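Local structure of ATP-dependent CLP protease, putative (Plasmodium falciparum, 2F6I) at residues K38-Y43 with I95-Q100; E55-L60 with L89-Y94. The protein is the catalytic domain of a ClpP-type serine protease of the S14 family, which probably hydrolyses proteins to small peptides with the help of an ATP-dependent partner. All coordinates share one frame; numbering follows the deposited sequence.

Contact 1 (K38-Y43 with I95-Q100)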
loop_
_atom_site.group_PDB
_atom_site.type_symbol
_atom_site.label_atom_id
_atom_site.label_comp_id
_atom_site.label_asym_id
_atom_site.label_seq_id
_atom_site.Cartn_x
_atom_site.Cartn_y
_atom_site.Cartn_z
ATOM N N LYS C 38 -29.924 26.625 -18.288
ATOM C CA LYS C 38 -31.210 27.300 -18.414
ATOM C C LYS C 38 -31.336 27.997 -19.767
ATOM O O LYS C 38 -32.428 28.413 -20.160
ATOM C CB LYS C 38 -31.398 28.310 -17.276
ATOM C CG LYS C 38 -31.563 27.665 -15.898
ATOM C CD LYS C 38 -31.703 28.711 -14.793
ATOM C CE LYS C 38 -31.826 28.058 -13.415
ATOM N NZ LYS C 38 -31.876 29.057 -12.301
ATOM N N LYS C 39 -30.217 28.120 -20.478
ATOM C CA LYS C 39 -30.208 28.748 -21.796
ATOM C C LYS C 39 -30.072 27.700 -22.895
ATOM O O LYS C 39 -29.701 28.018 -24.025
ATOM C CB LYS C 39 -29.061 29.752 -21.916
ATOM C CG LYS C 39 -29.313 31.086 -21.248
ATOM C CD LYS C 39 -28.257 32.089 -21.680
ATOM C CE LYS C 39 -28.651 33.514 -21.316
ATOM N NZ LYS C 39 -27.773 34.515 -21.998
ATOM N N ARG C 40 -30.365 26.449 -22.550
ATOM C CA ARG C 40 -30.292 25.342 -23.495
ATOM C C ARG C 40 -28.867 25.030 -23.926
ATOM O O ARG C 40 -28.644 24.488 -25.008
ATOM C CB ARG C 40 -31.129 25.655 -24.733
ATOM C CG ARG C 40 -32.577 25.959 -24.440
ATOM C CD ARG C 40 -33.467 25.164 -25.370
ATOM N NE ARG C 40 -34.474 24.440 -24.612
ATOM C CZ ARG C 40 -35.026 23.300 -25.002
ATOM N NH1 ARG C 40 -34.670 22.742 -26.149
ATOM N NH2 ARG C 40 -35.931 22.714 -24.236
ATOM N N ILE C 41 -27.901 25.363 -23.081
ATOM C CA ILE C 41 -26.505 25.116 -23.403
ATOM C C ILE C 41 -25.900 24.077 -22.462
ATOM O O ILE C 41 -25.913 24.239 -21.246
ATOM C CB ILE C 41 -25.709 26.436 -23.345
ATOM C CG1 ILE C 41 -26.317 27.428 -24.342
ATOM C CG2 ILE C 41 -24.241 26.187 -23.661
ATOM C CD1 ILE C 41 -25.667 28.795 -24.357
ATOM N N ILE C 42 -25.378 23.003 -23.044
ATOM C CA ILE C 42 -24.786 21.916 -22.274
ATOM C C ILE C 42 -23.329 21.672 -22.637
ATOM O O ILE C 42 -22.900 21.932 -23.762
ATOM C CB ILE C 42 -25.558 20.596 -22.505
ATOM C CG1 ILE C 42 -26.974 20.715 -21.951
ATOM C CG2 ILE C 42 -24.828 19.432 -21.842
ATOM C CD1 ILE C 42 -27.804 19.466 -22.155
ATOM N N TYR C 43 -22.573 21.159 -21.671
ATOM C CA TYR C 43 -21.170 20.851 -21.884
ATOM C C TYR C 43 -20.916 19.353 -21.777
ATOM O O TYR C 43 -21.353 18.702 -20.831
ATOM C CB TYR C 43 -20.286 21.567 -20.859
ATOM C CG TYR C 43 -20.238 23.068 -21.004
ATOM C CD1 TYR C 43 -21.342 23.854 -20.691
ATOM C CD2 TYR C 43 -19.078 23.704 -21.447
ATOM C CE1 TYR C 43 -21.294 25.238 -20.813
ATOM C CE2 TYR C 43 -19.020 25.086 -21.575
ATOM C CZ TYR C 43 -20.131 25.847 -21.256
ATOM O OH TYR C 43 -20.082 27.215 -21.382
ATOM N N ILE C 95 -35.309 12.916 -28.886
ATOM C CA ILE C 95 -35.929 14.193 -28.563
ATOM C C ILE C 95 -36.293 14.996 -29.809
ATOM O O ILE C 95 -35.702 14.818 -30.874
ATOM C CB ILE C 95 -35.009 15.048 -27.657
ATOM C CG1 ILE C 95 -33.712 15.388 -28.388
ATOM C CG2 ILE C 95 -34.697 14.286 -26.379
ATOM C CD1 ILE C 95 -32.805 16.325 -27.620
ATOM N N LYS C 96 -37.278 15.875 -29.665
ATOM C CA LYS C 96 -37.737 16.712 -30.765
ATOM C C LYS C 96 -36.759 17.842 -31.063
ATOM O O LYS C 96 -36.493 18.149 -32.226
ATOM C CB LYS C 96 -39.118 17.293 -30.442
ATOM C CG LYS C 96 -40.286 16.421 -30.895
ATOM C CD LYS C 96 -40.153 14.985 -30.411
ATOM C CE LYS C 96 -41.224 14.091 -31.023
ATOM N NZ LYS C 96 -41.027 12.659 -30.655
ATOM N N SER C 97 -36.225 18.452 -30.008
ATOM C CA SER C 97 -35.280 19.553 -30.149
ATOM C C SER C 97 -34.098 19.185 -31.037
ATOM O O SER C 97 -33.590 18.065 -30.989
ATOM C CB SER C 97 -34.745 19.980 -28.781
ATOM O OG SER C 97 -35.779 20.446 -27.941
ATOM N N ASP C 98 -33.669 20.137 -31.855
ATOM C CA ASP C 98 -32.524 19.919 -32.721
ATOM C C ASP C 98 -31.288 20.248 -31.900
ATOM O O ASP C 98 -31.334 21.085 -30.998
ATOM C CB ASP C 98 -32.608 20.813 -33.953
ATOM C CG ASP C 98 -33.549 20.262 -35.009
ATOM O OD1 ASP C 98 -34.708 19.945 -34.668
ATOM O OD2 ASP C 98 -33.134 20.144 -36.181
ATOM N N ILE C 99 -30.182 19.589 -32.212
ATOM C CA ILE C 99 -28.953 19.802 -31.470
ATOM C C ILE C 99 -27.801 20.314 -32.314
ATOM O O ILE C 99 -27.382 19.654 -33.262
ATOM C CB ILE C 99 -28.498 18.489 -30.798
ATOM C CG1 ILE C 99 -29.555 18.030 -29.793
ATOM C CG2 ILE C 99 -27.142 18.683 -30.128
ATOM C CD1 ILE C 99 -29.212 16.744 -29.079
ATOM N N GLN C 100 -27.289 21.494 -31.981
ATOM C CA GLN C 100 -26.141 22.003 -32.709
ATOM C C GLN C 100 -24.913 21.702 -31.863
ATOM O O GLN C 100 -24.879 21.991 -30.669
ATOM C CB GLN C 100 -26.264 23.501 -33.004
ATOM C CG GLN C 100 -26.630 24.391 -31.851
ATOM C CD GLN C 100 -26.713 25.845 -32.283
ATOM O OE1 GLN C 100 -25.691 26.513 -32.455
ATOM N NE2 GLN C 100 -27.934 26.337 -32.484
#
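Ser97 OG lies where several polar groups converge: Arg40 NH1 donates to it across the contact at 3.1 Å, Asp64 OD1 of helix 50-66 shares a further hydrogen bond with it, and the carbonyl of Asn69 adds a weak one. The setting is the parallel beta-sheet of the ClpP (crotonase-like) fold. Strands 41-44 and 99-104 are not neighbours in it; strand 71-77 runs between them, and the CA atoms of Arg40 and Ile99 stay 9.8 Å apart. The long arginine side chain spans the start of the intervening strand, alongside Ile71, from the turn before strand 41-44 to the loop before strand 99-104. Its first torsion sets CG beside the backbone N (chi1 -57°), after which bends at chi2 and chi3 carry the guanidinium to the serine. The hydroxyl sits at the edge of that flat group, 9° from its plane, and the N-H...O angle is 153°, a reasonably straight bond. Ser97, small and buried, can both donate and accept, which suits a spot between a cation and a carboxylate. The same aspartate takes the backbone N of Lys96 on OD2, and the negative charge probably steadies the nearby arginine. Arg40 also ends helix 30-37 as the C-prime residue of a Schellman motif, at a positive phi. The other terminal nitrogen, Arg40 NH2, makes a weak hydrogen bond to Asn67 O.

Contact 2 (E55-L60 with L89-Y94)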
loop_
_atom_site.group_PDB
_atom_site.type_symbol
_atom_site.label_atom_id
_atom_site.label_comp_id
_atom_site.label_asym_id
_atom_site.label_seq_id
_atom_site.Cartn_x
_atom_site.Cartn_y
_atom_site.Cartn_z
ATOM N N GLU C 55 -26.144 11.637 -16.811
ATOM C CA GLU C 55 -26.458 13.031 -16.532
ATOM C C GLU C 55 -26.869 13.751 -17.813
ATOM O O GLU C 55 -27.880 14.452 -17.845
ATOM C CB GLU C 55 -25.249 13.731 -15.909
ATOM C CG GLU C 55 -24.640 12.980 -14.741
ATOM C CD GLU C 55 -23.485 13.729 -14.100
ATOM O OE1 GLU C 55 -22.609 14.228 -14.844
ATOM O OE2 GLU C 55 -23.449 13.812 -12.852
ATOM N N LEU C 56 -26.080 13.571 -18.868
ATOM C CA LEU C 56 -26.360 14.212 -20.147
ATOM C C LEU C 56 -27.733 13.811 -20.675
ATOM O O LEU C 56 -28.482 14.652 -21.173
ATOM C CB LEU C 56 -25.278 13.846 -21.168
ATOM C CG LEU C 56 -25.351 14.542 -22.528
ATOM C CD1 LEU C 56 -25.344 16.051 -22.335
ATOM C CD2 LEU C 56 -24.171 14.109 -23.384
ATOM N N ILE C 57 -28.061 12.526 -20.567
ATOM C CA ILE C 57 -29.354 12.037 -21.027
ATOM C C ILE C 57 -30.466 12.680 -20.203
ATOM O O ILE C 57 -31.456 13.161 -20.754
ATOM C CB ILE C 57 -29.443 10.499 -20.914
ATOM C CG1 ILE C 57 -28.533 9.858 -21.961
ATOM C CG2 ILE C 57 -30.884 10.035 -21.106
ATOM C CD1 ILE C 57 -28.500 8.346 -21.910
ATOM N N SER C 58 -30.298 12.694 -18.885
ATOM C CA SER C 58 -31.292 13.303 -18.006
ATOM C C SER C 58 -31.533 14.740 -18.439
ATOM O O SER C 58 -32.675 15.179 -18.585
ATOM C CB SER C 58 -30.807 13.299 -16.556
ATOM O OG SER C 58 -30.756 11.982 -16.046
ATOM N N GLN C 59 -30.436 15.460 -18.642
ATOM C CA GLN C 59 -30.478 16.856 -19.047
ATOM C C GLN C 59 -31.150 17.071 -20.397
ATOM O O GLN C 59 -31.921 18.017 -20.565
ATOM C CB GLN C 59 -29.057 17.421 -19.056
ATOM C CG GLN C 59 -28.520 17.680 -17.655
ATOM C CD GLN C 59 -27.015 17.581 -17.569
ATOM O OE1 GLN C 59 -26.292 18.104 -18.417
ATOM N NE2 GLN C 59 -26.529 16.911 -16.530
ATOM N N LEU C 60 -30.862 16.198 -21.357
ATOM C CA LEU C 60 -31.464 16.318 -22.678
ATOM C C LEU C 60 -32.967 16.096 -22.583
ATOM O O LEU C 60 -33.754 16.889 -23.104
ATOM C CB LEU C 60 -30.840 15.310 -23.649
ATOM C CG LEU C 60 -29.400 15.620 -24.079
ATOM C CD1 LEU C 60 -28.814 14.452 -24.848
ATOM C CD2 LEU C 60 -29.389 16.879 -24.923
ATOM N N LEU C 89 -26.526 8.804 -28.217
ATOM C CA LEU C 89 -26.902 9.005 -29.611
ATOM C C LEU C 89 -28.399 8.738 -29.786
ATOM O O LEU C 89 -29.094 9.495 -30.467
ATOM C CB LEU C 89 -26.091 8.073 -30.518
ATOM C CG LEU C 89 -26.039 8.424 -32.007
ATOM C CD1 LEU C 89 -25.341 9.765 -32.191
ATOM C CD2 LEU C 89 -25.294 7.334 -32.768
ATOM N N ASP C 90 -28.892 7.664 -29.170
ATOM C CA ASP C 90 -30.310 7.328 -29.255
ATOM C C ASP C 90 -31.151 8.474 -28.709
ATOM O O ASP C 90 -32.117 8.903 -29.344
ATOM C CB ASP C 90 -30.630 6.054 -28.462
ATOM C CG ASP C 90 -30.381 4.786 -29.258
ATOM O OD1 ASP C 90 -30.451 4.840 -30.503
ATOM O OD2 ASP C 90 -30.136 3.730 -28.637
ATOM N N ILE C 91 -30.781 8.962 -27.528
ATOM C CA ILE C 91 -31.497 10.057 -26.891
ATOM C C ILE C 91 -31.454 11.288 -27.787
ATOM O O ILE C 91 -32.447 12.001 -27.934
ATOM C CB ILE C 91 -30.880 10.396 -25.511
ATOM C CG1 ILE C 91 -31.013 9.193 -24.574
ATOM C CG2 ILE C 91 -31.573 11.607 -24.899
ATOM C CD1 ILE C 91 -32.447 8.737 -24.355
ATOM N N PHE C 92 -30.293 11.526 -28.387
ATOM C CA PHE C 92 -30.099 12.658 -29.282
ATOM C C PHE C 92 -31.192 12.700 -30.337
ATOM O O PHE C 92 -31.841 13.724 -30.537
ATOM C CB PHE C 92 -28.748 12.542 -29.984
ATOM C CG PHE C 92 -27.736 13.546 -29.531
ATOM C CD1 PHE C 92 -27.348 13.612 -28.197
ATOM C CD2 PHE C 92 -27.147 14.414 -30.446
ATOM C CE1 PHE C 92 -26.385 14.530 -27.778
ATOM C CE2 PHE C 92 -26.184 15.333 -30.041
ATOM C CZ PHE C 92 -25.802 15.390 -28.702
ATOM N N ASN C 93 -31.385 11.571 -31.009
ATOM C CA ASN C 93 -32.374 11.465 -32.072
ATOM C C ASN C 93 -33.777 11.118 -31.594
ATOM O O ASN C 93 -34.702 11.002 -32.396
ATOM C CB ASN C 93 -31.900 10.442 -33.103
ATOM C CG ASN C 93 -30.647 10.888 -33.823
ATOM O OD1 ASN C 93 -30.665 11.858 -34.582
ATOM N ND2 ASN C 93 -29.546 10.191 -33.579
ATOM N N TYR C 94 -33.936 10.953 -30.287
ATOM C CA TYR C 94 -35.240 10.635 -29.723
ATOM C C TYR C 94 -36.005 11.932 -29.448
ATOM O O TYR C 94 -37.195 12.040 -29.748
ATOM C CB TYR C 94 -35.078 9.853 -28.418
ATOM C CG TYR C 94 -36.384 9.478 -27.748
ATOM C CD1 TYR C 94 -36.451 9.308 -26.365
ATOM C CD2 TYR C 94 -37.547 9.284 -28.492
ATOM C CE1 TYR C 94 -37.645 8.957 -25.739
ATOM C CE2 TYR C 94 -38.747 8.932 -27.875
ATOM C CZ TYR C 94 -38.787 8.771 -26.500
ATOM O OH TYR C 94 -39.968 8.432 -25.884
#
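Ile91 is the first residue of 89-94 to reach across, meeting Ile57 and Leu60 of helix 55-60. The two helices precede successive strands of a parallel sheet and lie on the same side of it, the layering produced by right-handed beta-alpha-beta crossovers in the ClpP fold. Their local axes run only 6° from parallel and approach to 10.1 Å, a spacing that branched aliphatic side chains fill well. The methylene CG1 of Ile91 presses on Ile57 CG2 at 3.6 Å, the two side chains crossing at about a right angle. With CG1 of Ile91 beside its backbone N (chi1 -63°), the other branch, CG2, is left to meet Leu60, whose CD1 lies 4.0 Å from Ile91 CG2. Next comes Phe92. Its side chain sets out away from helix 55-60, yet the ring comes back to Leu60 and also rests on Ile73 of the sheet, as Leu60 does. The leucine methyl reaches the ring obliquely: Leu60 CD1 stands 3.8 Å from Phe92 CD1. An aromatic ring thus spans from its own helix to the neighbouring one along the sheet surface. Farther on, Asn93 turns to another copy of the protein, its carbonyl O accepting a hydrogen bond from Thr203 OG1 of that subunit.

Both contacts are buried and belong to one layered unit, their centres about 10 Å apart. Contact 1 joins the turns that lead into two strands through a lone charged-to-hydroxyl bond and buries only 57 Å², whereas contact 2 packs two helices against each other with purely apolar groups and buries 221 Å². Polar bonding suits the sheet's end, where loop carbonyls and an aspartate gather; hydrocarbon suits the seam between the helices, above the sheet. The two meet through isoleucines of the strands: Ile42 CG2 lies 3.5 Å from Leu56 CD1, and Ile99 CD1 packs against the Phe92 ring. Helix 50-66 serves both, giving Asp64 to contact 1 and Ile57 and Leu60 to contact 2.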